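PDB 6VSS: arginase, mitochondrial from Medicago truncatula, which hydrolyses L-arginine to urea and L-ornithine with two manganese ions per subunit, and also converts agmatine to putrescine. Local coordinates for residues 58-63 and 148-153. Residues are numbered along the deposited sequence; the frame is centred on the assembly and turned at random.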
ATOM      1  N   GLY B  58      -9.048  35.558 -29.106  1.00 46.88           N
ATOM      2  CA  GLY B  58      -8.864  35.263 -30.539  1.00 45.22           C
ATOM      3  C   GLY B  58      -7.764  34.255 -30.831  1.00 43.90           C
ATOM      4  O   GLY B  58      -7.135  33.732 -29.867  1.00 41.05           O
ATOM      5  N   GLY B  59      -7.523  34.020 -32.133  1.00 43.75           N
ATOM      6  CA  GLY B  59      -6.494  33.118 -32.693  1.00 42.79           C
ATOM      7  C   GLY B  59      -6.771  31.658 -32.346  1.00 42.97           C
ATOM      8  O   GLY B  59      -5.848  30.954 -31.942  1.00 45.24           O
ATOM      9  N   VAL B  60      -8.019  31.222 -32.472  1.00 41.46           N
ATOM     10  CA  VAL B  60      -8.498  29.926 -31.927  1.00 39.36           C
ATOM     11  C   VAL B  60      -9.687  29.464 -32.758  1.00 37.61           C
ATOM     12  O   VAL B  60     -10.645  30.230 -32.933  1.00 36.45           O
ATOM     13  CB  VAL B  60      -8.897  30.055 -30.451  1.00 40.34           C
ATOM     14  CG1 VAL B  60      -9.944  31.141 -30.241  1.00 40.21           C
ATOM     15  CG2 VAL B  60      -9.372  28.717 -29.892  1.00 39.51           C
ATOM     16  N   ALA B  61      -9.576  28.249 -33.259  1.00 35.52           N
ATOM     17  CA  ALA B  61     -10.597  27.552 -34.047  1.00 36.46           C
ATOM     18  C   ALA B  61     -11.313  26.569 -33.137  1.00 34.41           C
ATOM     19  O   ALA B  61     -12.495  26.357 -33.361  1.00 33.56           O
ATOM     20  CB  ALA B  61      -9.951  26.836 -35.201  1.00 37.86           C
ATOM     21  N   ALA B  62     -10.622  25.966 -32.166  1.00 32.56           N
ATOM     22  CA  ALA B  62     -11.282  25.007 -31.250  1.00 32.13           C
ATOM     23  C   ALA B  62     -10.545  24.951 -29.916  1.00 31.77           C
ATOM     24  O   ALA B  62      -9.273  25.073 -29.902  1.00 31.64           O
ATOM     25  CB  ALA B  62     -11.397  23.629 -31.875  1.00 32.12           C
ATOM     26  N   THR B  63     -11.327  24.784 -28.844  1.00 30.78           N
ATOM     27  CA  THR B  63     -10.823  24.630 -27.466  1.00 29.90           C
ATOM     28  C   THR B  63     -11.454  23.410 -26.786  1.00 28.77           C
ATOM     29  O   THR B  63     -12.698  23.345 -26.588  1.00 27.51           O
ATOM     30  CB  THR B  63     -10.956  25.960 -26.717  1.00 31.54           C
ATOM     31  OG1 THR B  63     -10.054  26.891 -27.329  1.00 31.30           O
ATOM     32  CG2 THR B  63     -10.661  25.812 -25.235  1.00 32.02           C
ATOM     33  N   GLU B 148     -21.289  26.858 -27.472  1.00 36.82           N
ATOM     34  CA  GLU B 148     -20.325  27.943 -27.194  1.00 38.38           C
ATOM     35  C   GLU B 148     -19.044  27.770 -28.010  1.00 37.25           C
ATOM     36  O   GLU B 148     -18.009  27.634 -27.401  1.00 35.52           O
ATOM     37  CB  GLU B 148     -20.004  27.952 -25.695  1.00 40.31           C
ATOM     38  CG  GLU B 148     -21.103  28.590 -24.878  1.00 42.11           C
ATOM     39  CD  GLU B 148     -21.247  30.083 -25.113  1.00 43.05           C
ATOM     40  OE1 GLU B 148     -20.282  30.721 -25.589  1.00 42.61           O
ATOM     41  OE2 GLU B 148     -22.338  30.585 -24.845  1.00 45.99           O
ATOM     42  N   ASP B 149     -19.131  27.922 -29.333  1.00 40.16           N
ATOM     43  CA  ASP B 149     -17.927  27.799 -30.192  1.00 41.22           C
ATOM     44  C   ASP B 149     -16.935  28.865 -29.721  1.00 37.99           C
ATOM     45  O   ASP B 149     -17.375  29.988 -29.445  1.00 37.48           O
ATOM     46  CB  ASP B 149     -18.277  28.039 -31.663  1.00 44.33           C
ATOM     47  CG  ASP B 149     -17.958  29.448 -32.135  1.00 52.81           C
ATOM     48  OD1 ASP B 149     -16.767  29.729 -32.373  1.00 58.73           O
ATOM     49  OD2 ASP B 149     -18.897  30.257 -32.248  1.00 49.33           O
ATOM     50  N   PRO B 150     -15.625  28.568 -29.596  1.00 36.72           N
ATOM     51  CA  PRO B 150     -14.991  27.441 -30.272  1.00 34.74           C
ATOM     52  C   PRO B 150     -14.831  26.221 -29.351  1.00 35.35           C
ATOM     53  O   PRO B 150     -14.000  25.392 -29.645  1.00 33.94           O
ATOM     54  CB  PRO B 150     -13.611  28.032 -30.578  1.00 35.68           C
ATOM     55  CG  PRO B 150     -13.306  28.897 -29.376  1.00 34.25           C
ATOM     56  CD  PRO B 150     -14.650  29.361 -28.851  1.00 34.99           C
ATOM     57  N   LEU B 151     -15.587  26.173 -28.250  1.00 33.89           N
ATOM     58  CA  LEU B 151     -15.459  25.067 -27.266  1.00 33.74           C
ATOM     59  C   LEU B 151     -15.840  23.757 -27.941  1.00 32.83           C
ATOM     60  O   LEU B 151     -16.861  23.722 -28.686  1.00 32.67           O
ATOM     61  CB  LEU B 151     -16.380  25.279 -26.072  1.00 33.49           C
ATOM     62  CG  LEU B 151     -16.222  26.593 -25.309  1.00 32.41           C
ATOM     63  CD1 LEU B 151     -16.998  26.504 -24.007  1.00 32.11           C
ATOM     64  CD2 LEU B 151     -14.759  26.919 -25.067  1.00 32.59           C
ATOM     65  N   ARG B 152     -15.099  22.704 -27.617  1.00 30.91           N
ATOM     66  CA  ARG B 152     -15.361  21.312 -28.049  1.00 30.55           C
ATOM     67  C   ARG B 152     -15.298  20.416 -26.797  1.00 30.24           C
ATOM     68  O   ARG B 152     -14.347  20.525 -26.032  1.00 27.43           O
ATOM     69  CB  ARG B 152     -14.445  20.879 -29.188  1.00 32.03           C
ATOM     70  CG  ARG B 152     -14.717  21.579 -30.507  1.00 33.98           C
ATOM     71  CD  ARG B 152     -14.008  20.907 -31.661  1.00 35.57           C
ATOM     72  NE  ARG B 152     -14.080  21.752 -32.830  1.00 36.00           N
ATOM     73  CZ  ARG B 152     -13.884  21.389 -34.081  1.00 37.66           C
ATOM     74  NH1 ARG B 152     -13.576  20.149 -34.394  1.00 36.64           N
ATOM     75  NH2 ARG B 152     -13.990  22.288 -35.036  1.00 41.55           N
ATOM     76  N   PRO B 153     -16.301  19.552 -26.596  1.00 29.41           N
ATOM     77  CA  PRO B 153     -16.451  18.760 -25.375  1.00 29.67           C
ATOM     78  C   PRO B 153     -15.438  17.615 -25.257  1.00 28.33           C
ATOM     79  O   PRO B 153     -15.416  16.725 -26.119  1.00 27.21           O
ATOM     80  CB  PRO B 153     -17.864  18.194 -25.505  1.00 30.07           C
ATOM     81  CG  PRO B 153     -18.016  18.058 -26.974  1.00 31.35           C
ATOM     82  CD  PRO B 153     -17.451  19.372 -27.481  1.00 30.86           C
TER
HETATM   83  O   HOH W   1     -14.770  24.832 -32.774  1.00 34.72           O
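Pro150 and Thr63 bury the most surface where these two segments meet. The amide of Thr63 donates to the carbonyl O of Pro150 (N to O 2.9 Å), and the CA of Ala62 adds a CA-H...O contact to the same oxygen. Thr63 also accepts: its carbonyl O takes the amide of Arg152 (N to O 2.7 Å) and receives a CA-H...O contact from Leu151 as well. The Pro150 ring follows a cis peptide bond and lies beside the bend of the incoming loop: its CG sits 4.0 Å from CG2 of Val60, the two side chains crossing at about a right angle, while its CB rests 3.4 Å from Ala61 O. The two backbone bonds of Thr63 flank Leu151, its parallel bridge partner, and pair the first residues of two neighbouring strands, 63-69 and 151-157, in the central eight-stranded parallel sheet of the arginase alpha/beta fold, away from the manganese site. Thr63 and Leu151 send their side chains to the same face of the sheet, where Thr63 CG2 lies 4.2 Å from Leu151 CD2; the Thr63 hydroxyl is hydrogen-bonded to Arg111 O. Arg152 has CG anti to its carbonyl carbon (chi1 -69°) and an extended chain from CG to NE, which carries it past the methyl of Ala62, with NE 3.4 Å from that CB. A water lying in the guanidinium plane accepts from NE and donates to Ala61 O (2.8 Å) and, at greater length, to Pro150 O. Farther out, NH1 forms a salt bridge with Asp304. Shortening Arg152 to an alanine would probably leave the Asp304 carboxylate without this cationic mate, open a gap beside the Ala62 methyl and deprive the bridging water of its NE donor.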